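Side-chain contacts in 4-alpha-glucanotransferase (Aquifex aeolicus, PDB 1TZ7), which is an amylomaltase, also called D-enzyme, a 4-alpha-glucanotransferase built on a parallel eight-stranded alpha/beta barrel with helical and antiparallel-sheet additions: residues Phe195-His198 / Val199-Phe203; Phe205-Gln208 / Trp209-Leu212. All coordinates share one frame; numbering follows the deposited sequence.

Interaction 1: residues Phe195-His198 / Val199-Phe203; sequences FYFH and VFVQF
Phe195 and Val199 are joined by an i to i+4 bond of helix 192-218, Val199 N to Phe195 O at 3.2 Å, and the series continues through Phe200 N to Tyr196 O, Val201 N to Phe197 O and a weak bond from Gln202 N to His198 O. Val199 sets one methyl against each of two successive aromatic side chains. CG1 sits over one face of the Phe195 ring, 4.0 Å from the centroid and 18° off the normal, a CH-pi contact shifted toward the CE2-CZ rim. CG2 meets Tyr196 CD1 at 3.9 Å, the side chains running alongside. Rotation of Val199 to a chi1 of -30°, well away from a staggered value, also brings CG1 to 3.1 Å from Phe195 O, suggesting tight packing, though so short an approach is doubtful. Two residues on, Val201 makes a second methyl-over-ring contact: its CG2, anti to the carbonyl carbon, lies 4.0 Å from the Phe197 centroid and 20° off the normal, nearest to CZ.

The polar side is organised by a water that donates to His198 O and accepts from Gln202 NE2, each at 2.7 Å. Gln202 bends at chi2 to reach it, while its OE1 takes a bond from Gly86 N. Tyr196 OH is bonded to Glu142, and Phe200 meets the rings of Phe132 and Phe135. The chemistry thus divides: one methyl of each valine over a phenylalanine face, with Val199 CG2 beside Tyr196, supplies the apolar grip, whereas the water supplements the weak helical bond at the carbonyl of the buried His198 and ties it to the Gln202 amide.

Interaction 2: residues Phe205-Gln208 / Trp209-Leu212; sequences FFKQ and WEKL
Phe205 and Trp209 set their rings in nearly parallel planes one helical turn apart, but the rings themselves do not stack: Phe205 CZ is 5.1 Å from Trp209 CE3, and the closest side-chain approach is that of Trp209 CB, which comes obliquely to the Phe205 ring, 4.5 Å from CE2. Similar first torsions, CG anti to the backbone N in both (chi1 175° and -177°), send the two side chains off the same way, and a near-perpendicular chi2 in each turns the planes alike. At the indole edge, NE1 donates to Leu299 O, while the Phe206 ring meets that of His148 at about 50°.

On the outer side, Lys207 and Glu210 run side by side. Lys207 CE touches Glu210 OE1 at 3.4 Å, yet NZ stays 4.4 Å from OE1, too far for a salt bridge, so the attraction is probably modest. Backbone bonds link the same turns, among them Glu210 N to Phe206 O at 2.9 Å. Extended beyond CG, Gln208 uses both ends of its amide, OE1 accepting from Asp92 N and NE2 donating to Glu95.

Leu212 packs on Ala46, Tyr47 and Leu50 of helix 44-56, and Trp209 lies against Leu42 and Leu66 in loops that adjoin helix 44-56 and strand 60-62.

In the fold
Interactions 1 and 2 come in series on one helix, 192-218, with centres about 14 Å apart and only residue 204 between their segments. The helix changes surroundings along its length. Near its start, interaction 1 faces helices 117-133, 138-147 and 149-165, in the helical part of the molecule; its centre is about 22 Å from that of the chain. Interaction 2, at about 17 Å, meets helix 44-56 and nearby loops, and the helix then leads into strand 222-227 of the parallel barrel sheet. A single long helix thus runs from the group of helices 117-133, 138-147 and 149-165 to the barrel, joining the two within one continuous element.

Interaction 1: residues Phe195-His198 / Val199-Phe203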
ATOM      1  N   PHE A 195     -18.512   8.491  17.857  1.00 25.16           N
ATOM      2  CA  PHE A 195     -18.734   8.161  16.455  1.00 28.84           C
ATOM      3  C   PHE A 195     -18.252   9.304  15.571  1.00 30.95           C
ATOM      4  O   PHE A 195     -17.523   9.088  14.607  1.00 21.66           O
ATOM      5  CB  PHE A 195     -20.229   7.882  16.207  1.00 30.34           C
ATOM      6  CG  PHE A 195     -20.619   7.864  14.747  1.00 27.17           C
ATOM      7  CD1 PHE A 195     -20.440   6.720  13.978  1.00 26.76           C
ATOM      8  CD2 PHE A 195     -21.179   8.988  14.150  1.00 32.50           C
ATOM      9  CE1 PHE A 195     -20.806   6.702  12.641  1.00 32.20           C
ATOM     10  CE2 PHE A 195     -21.544   8.972  12.812  1.00 39.10           C
ATOM     11  CZ  PHE A 195     -21.357   7.832  12.060  1.00 29.59           C
ATOM     12  N   TYR A 196     -18.650  10.522  15.919  1.00 25.55           N
ATOM     13  CA  TYR A 196     -18.387  11.680  15.078  1.00 30.67           C
ATOM     14  C   TYR A 196     -16.929  12.145  15.167  1.00 31.65           C
ATOM     15  O   TYR A 196     -16.436  12.821  14.266  1.00 31.56           O
ATOM     16  CB  TYR A 196     -19.333  12.831  15.438  1.00 34.14           C
ATOM     17  CG  TYR A 196     -20.614  12.830  14.632  1.00 29.53           C
ATOM     18  CD1 TYR A 196     -20.607  13.160  13.281  1.00 41.40           C
ATOM     19  CD2 TYR A 196     -21.827  12.489  15.217  1.00 44.25           C
ATOM     20  CE1 TYR A 196     -21.777  13.158  12.533  1.00 47.74           C
ATOM     21  CE2 TYR A 196     -23.005  12.484  14.478  1.00 50.51           C
ATOM     22  CZ  TYR A 196     -22.971  12.819  13.136  1.00 53.31           C
ATOM     23  OH  TYR A 196     -24.131  12.816  12.399  1.00 57.96           O
ATOM     24  N   PHE A 197     -16.241  11.781  16.252  1.00 28.90           N
ATOM     25  CA  PHE A 197     -14.802  12.029  16.347  1.00 25.44           C
ATOM     26  C   PHE A 197     -14.068  11.231  15.283  1.00 24.21           C
ATOM     27  O   PHE A 197     -13.127  11.719  14.675  1.00 19.16           O
ATOM     28  CB  PHE A 197     -14.259  11.658  17.736  1.00 29.23           C
ATOM     29  CG  PHE A 197     -12.750  11.535  17.784  1.00 27.41           C
ATOM     30  CD1 PHE A 197     -11.947  12.672  17.838  1.00 22.54           C
ATOM     31  CD2 PHE A 197     -12.136  10.286  17.756  1.00 31.70           C
ATOM     32  CE1 PHE A 197     -10.553  12.563  17.874  1.00 26.97           C
ATOM     33  CE2 PHE A 197     -10.743  10.174  17.791  1.00 32.31           C
ATOM     34  CZ  PHE A 197      -9.956  11.316  17.849  1.00 26.90           C
ATOM     35  N   HIS A 198     -14.508   9.999  15.065  1.00 25.90           N
ATOM     36  CA  HIS A 198     -13.832   9.101  14.141  1.00 27.70           C
ATOM     37  C   HIS A 198     -14.130   9.422  12.686  1.00 24.21           C
ATOM     38  O   HIS A 198     -13.294   9.189  11.818  1.00 21.71           O
ATOM     39  CB  HIS A 198     -14.166   7.653  14.472  1.00 27.16           C
ATOM     40  CG  HIS A 198     -13.536   7.188  15.738  1.00 35.44           C
ATOM     41  ND1 HIS A 198     -12.171   7.189  15.925  1.00 37.33           N
ATOM     42  CD2 HIS A 198     -14.076   6.752  16.899  1.00 41.38           C
ATOM     43  CE1 HIS A 198     -11.896   6.754  17.140  1.00 47.74           C
ATOM     44  NE2 HIS A 198     -13.035   6.482  17.752  1.00 36.34           N
ATOM     45  N   VAL A 199     -15.310   9.976  12.410  1.00 25.97           N
ATOM     46  CA  VAL A 199     -15.585  10.487  11.060  1.00 32.51           C
ATOM     47  C   VAL A 199     -14.797  11.779  10.821  1.00 19.06           C
ATOM     48  O   VAL A 199     -14.307  12.013   9.731  1.00 21.97           O
ATOM     49  CB  VAL A 199     -17.135  10.724  10.780  1.00 33.69           C
ATOM     50  CG1 VAL A 199     -17.994   9.762  11.582  1.00 24.42           C
ATOM     51  CG2 VAL A 199     -17.527  12.155  11.048  1.00 38.25           C
ATOM     52  N   PHE A 200     -14.670  12.600  11.868  1.00 19.86           N
ATOM     53  CA  PHE A 200     -13.878  13.836  11.800  1.00 19.15           C
ATOM     54  C   PHE A 200     -12.420  13.540  11.451  1.00 27.31           C
ATOM     55  O   PHE A 200     -11.816  14.249  10.657  1.00 25.56           O
ATOM     56  CB  PHE A 200     -13.949  14.597  13.135  1.00 27.37           C
ATOM     57  CG  PHE A 200     -12.893  15.667  13.287  1.00 25.67           C
ATOM     58  CD1 PHE A 200     -13.040  16.903  12.671  1.00 31.93           C
ATOM     59  CD2 PHE A 200     -11.749  15.433  14.048  1.00 28.10           C
ATOM     60  CE1 PHE A 200     -12.067  17.888  12.810  1.00 22.02           C
ATOM     61  CE2 PHE A 200     -10.776  16.415  14.187  1.00 27.45           C
ATOM     62  CZ  PHE A 200     -10.937  17.642  13.568  1.00 21.59           C
ATOM     63  N   VAL A 201     -11.865  12.490  12.050  1.00 25.06           N
ATOM     64  CA  VAL A 201     -10.487  12.087  11.764  1.00 23.53           C
ATOM     65  C   VAL A 201     -10.343  11.667  10.293  1.00 24.85           C
ATOM     66  O   VAL A 201      -9.383  12.040   9.624  1.00 17.85           O
ATOM     67  CB  VAL A 201     -10.027  10.915  12.693  1.00 23.81           C
ATOM     68  CG1 VAL A 201      -8.720  10.308  12.197  1.00 27.26           C
ATOM     69  CG2 VAL A 201      -9.875  11.404  14.122  1.00 25.64           C
ATOM     70  N   GLN A 202     -11.310  10.900   9.802  1.00 22.53           N
ATOM     71  CA  GLN A 202     -11.319  10.477   8.404  1.00 26.08           C
ATOM     72  C   GLN A 202     -11.537  11.665   7.468  1.00 21.89           C
ATOM     73  O   GLN A 202     -10.935  11.743   6.406  1.00 24.01           O
ATOM     74  CB  GLN A 202     -12.403   9.425   8.177  1.00 23.87           C
ATOM     75  CG  GLN A 202     -12.096   8.084   8.814  1.00 26.66           C
ATOM     76  CD  GLN A 202     -10.741   7.559   8.419  1.00 26.63           C
ATOM     77  OE1 GLN A 202     -10.477   7.354   7.244  1.00 25.02           O
ATOM     78  NE2 GLN A 202      -9.874   7.349   9.398  1.00 23.60           N
ATOM     79  N   PHE A 203     -12.405  12.582   7.875  1.00 20.96           N
ATOM     80  CA  PHE A 203     -12.634  13.825   7.137  1.00 21.66           C
ATOM     81  C   PHE A 203     -11.312  14.581   6.933  1.00 27.06           C
ATOM     82  O   PHE A 203     -10.959  14.947   5.809  1.00 25.33           O
ATOM     83  CB  PHE A 203     -13.635  14.701   7.901  1.00 22.10           C
ATOM     84  CG  PHE A 203     -13.809  16.086   7.325  1.00 31.43           C
ATOM     85  CD1 PHE A 203     -13.252  17.194   7.960  1.00 36.68           C
ATOM     86  CD2 PHE A 203     -14.542  16.286   6.165  1.00 39.30           C
ATOM     87  CE1 PHE A 203     -13.420  18.475   7.438  1.00 34.20           C
ATOM     88  CE2 PHE A 203     -14.710  17.572   5.640  1.00 37.05           C
ATOM     89  CZ  PHE A 203     -14.147  18.659   6.278  1.00 34.13           C
TER
HETATM   90  O   HOH W   1     -11.047   7.664  11.788  1.00 51.10           O

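Interaction 2: residues Phe205-Gln208 / Trp209-Leu212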
ATOM      1  N   PHE A 205      -8.282  13.506   7.087  1.00 25.94           N
ATOM      2  CA  PHE A 205      -7.333  12.750   6.274  1.00 26.64           C
ATOM      3  C   PHE A 205      -7.657  12.881   4.790  1.00 30.08           C
ATOM      4  O   PHE A 205      -6.779  13.163   3.979  1.00 25.30           O
ATOM      5  CB  PHE A 205      -7.329  11.268   6.663  1.00 22.04           C
ATOM      6  CG  PHE A 205      -6.453  10.418   5.778  1.00 21.38           C
ATOM      7  CD1 PHE A 205      -5.148  10.118   6.152  1.00 19.75           C
ATOM      8  CD2 PHE A 205      -6.928   9.935   4.562  1.00 24.42           C
ATOM      9  CE1 PHE A 205      -4.334   9.346   5.335  1.00 30.74           C
ATOM     10  CE2 PHE A 205      -6.120   9.164   3.745  1.00 25.99           C
ATOM     11  CZ  PHE A 205      -4.819   8.867   4.133  1.00 31.94           C
ATOM     12  N   PHE A 206      -8.923  12.664   4.446  1.00 25.66           N
ATOM     13  CA  PHE A 206      -9.334  12.562   3.057  1.00 26.08           C
ATOM     14  C   PHE A 206      -9.328  13.932   2.375  1.00 21.92           C
ATOM     15  O   PHE A 206      -9.098  14.031   1.175  1.00 24.57           O
ATOM     16  CB  PHE A 206     -10.727  11.919   2.956  1.00 25.92           C
ATOM     17  CG  PHE A 206     -10.694  10.410   2.874  1.00 34.00           C
ATOM     18  CD1 PHE A 206     -10.568   9.637   4.029  1.00 25.36           C
ATOM     19  CD2 PHE A 206     -10.783   9.765   1.649  1.00 31.85           C
ATOM     20  CE1 PHE A 206     -10.535   8.247   3.954  1.00 29.35           C
ATOM     21  CE2 PHE A 206     -10.752   8.378   1.574  1.00 48.08           C
ATOM     22  CZ  PHE A 206     -10.626   7.621   2.729  1.00 32.11           C
ATOM     23  N   LYS A 207      -9.576  14.979   3.150  1.00 24.62           N
ATOM     24  CA  LYS A 207      -9.500  16.346   2.634  1.00 22.98           C
ATOM     25  C   LYS A 207      -8.046  16.747   2.353  1.00 27.36           C
ATOM     26  O   LYS A 207      -7.767  17.440   1.382  1.00 24.66           O
ATOM     27  CB  LYS A 207     -10.145  17.335   3.621  1.00 21.61           C
ATOM     28  CG  LYS A 207     -11.478  17.926   3.135  1.00 42.75           C
ATOM     29  CD  LYS A 207     -12.507  16.827   2.797  1.00 46.72           C
ATOM     30  CE  LYS A 207     -13.205  17.092   1.457  1.00 59.80           C
ATOM     31  NZ  LYS A 207     -14.601  17.571   1.637  1.00 59.54           N
ATOM     32  N   GLN A 208      -7.128  16.302   3.206  1.00 24.35           N
ATOM     33  CA  GLN A 208      -5.713  16.554   2.988  1.00 22.39           C
ATOM     34  C   GLN A 208      -5.188  15.767   1.772  1.00 20.98           C
ATOM     35  O   GLN A 208      -4.358  16.265   1.017  1.00 24.20           O
ATOM     36  CB  GLN A 208      -4.907  16.212   4.239  1.00 21.68           C
ATOM     37  CG  GLN A 208      -5.043  17.253   5.359  1.00 20.12           C
ATOM     38  CD  GLN A 208      -4.024  17.060   6.472  1.00 28.40           C
ATOM     39  OE1 GLN A 208      -3.197  16.155   6.413  1.00 21.34           O
ATOM     40  NE2 GLN A 208      -4.085  17.913   7.485  1.00 19.56           N
ATOM     41  N   TRP A 209      -5.680  14.548   1.585  1.00 24.97           N
ATOM     42  CA  TRP A 209      -5.281  13.758   0.435  1.00 25.93           C
ATOM     43  C   TRP A 209      -5.873  14.314  -0.863  1.00 24.95           C
ATOM     44  O   TRP A 209      -5.226  14.294  -1.901  1.00 25.57           O
ATOM     45  CB  TRP A 209      -5.678  12.296   0.589  1.00 27.57           C
ATOM     46  CG  TRP A 209      -5.210  11.493  -0.559  1.00 28.21           C
ATOM     47  CD1 TRP A 209      -5.928  11.155  -1.673  1.00 32.16           C
ATOM     48  CD2 TRP A 209      -3.899  10.959  -0.751  1.00 24.74           C
ATOM     49  NE1 TRP A 209      -5.145  10.428  -2.534  1.00 28.30           N
ATOM     50  CE2 TRP A 209      -3.895  10.291  -1.992  1.00 23.57           C
ATOM     51  CE3 TRP A 209      -2.720  10.964   0.009  1.00 23.47           C
ATOM     52  CZ2 TRP A 209      -2.765   9.643  -2.489  1.00 25.09           C
ATOM     53  CZ3 TRP A 209      -1.601  10.320  -0.488  1.00 29.81           C
ATOM     54  CH2 TRP A 209      -1.630   9.668  -1.720  1.00 31.03           C
ATOM     55  N   GLU A 210      -7.110  14.796  -0.789  1.00 25.85           N
ATOM     56  CA  GLU A 210      -7.778  15.397  -1.940  1.00 30.44           C
ATOM     57  C   GLU A 210      -6.975  16.590  -2.449  1.00 30.10           C
ATOM     58  O   GLU A 210      -6.792  16.756  -3.651  1.00 25.41           O
ATOM     59  CB  GLU A 210      -9.198  15.841  -1.553  1.00 25.03           C
ATOM     60  CG  GLU A 210      -9.965  16.551  -2.662  1.00 28.99           C
ATOM     61  CD  GLU A 210     -11.369  16.955  -2.234  1.00 49.48           C
ATOM     62  OE1 GLU A 210     -11.498  17.878  -1.404  1.00 40.90           O
ATOM     63  OE2 GLU A 210     -12.340  16.349  -2.727  1.00 54.49           O
ATOM     64  N   LYS A 211      -6.490  17.410  -1.519  1.00 25.71           N
ATOM     65  CA  LYS A 211      -5.692  18.586  -1.855  1.00 24.96           C
ATOM     66  C   LYS A 211      -4.349  18.186  -2.472  1.00 26.39           C
ATOM     67  O   LYS A 211      -3.896  18.791  -3.435  1.00 23.58           O
ATOM     68  CB  LYS A 211      -5.454  19.437  -0.597  1.00 33.49           C
ATOM     69  CG  LYS A 211      -5.219  20.910  -0.874  1.00 46.93           C
ATOM     70  CD  LYS A 211      -4.944  21.690   0.421  1.00 64.12           C
ATOM     71  CE  LYS A 211      -6.241  22.080   1.138  1.00 75.00           C
ATOM     72  NZ  LYS A 211      -6.624  21.090   2.183  1.00 80.51           N
ATOM     73  N   LEU A 212      -3.720  17.166  -1.905  1.00 24.59           N
ATOM     74  CA  LEU A 212      -2.433  16.702  -2.391  1.00 27.21           C
ATOM     75  C   LEU A 212      -2.587  16.060  -3.770  1.00 26.81           C
ATOM     76  O   LEU A 212      -1.741  16.234  -4.646  1.00 25.53           O
ATOM     77  CB  LEU A 212      -1.828  15.697  -1.415  1.00 22.29           C
ATOM     78  CG  LEU A 212      -0.424  15.189  -1.764  1.00 21.76           C
ATOM     79  CD1 LEU A 212       0.602  16.303  -1.651  1.00 22.79           C
ATOM     80  CD2 LEU A 212      -0.045  14.020  -0.867  1.00 25.63           C
TER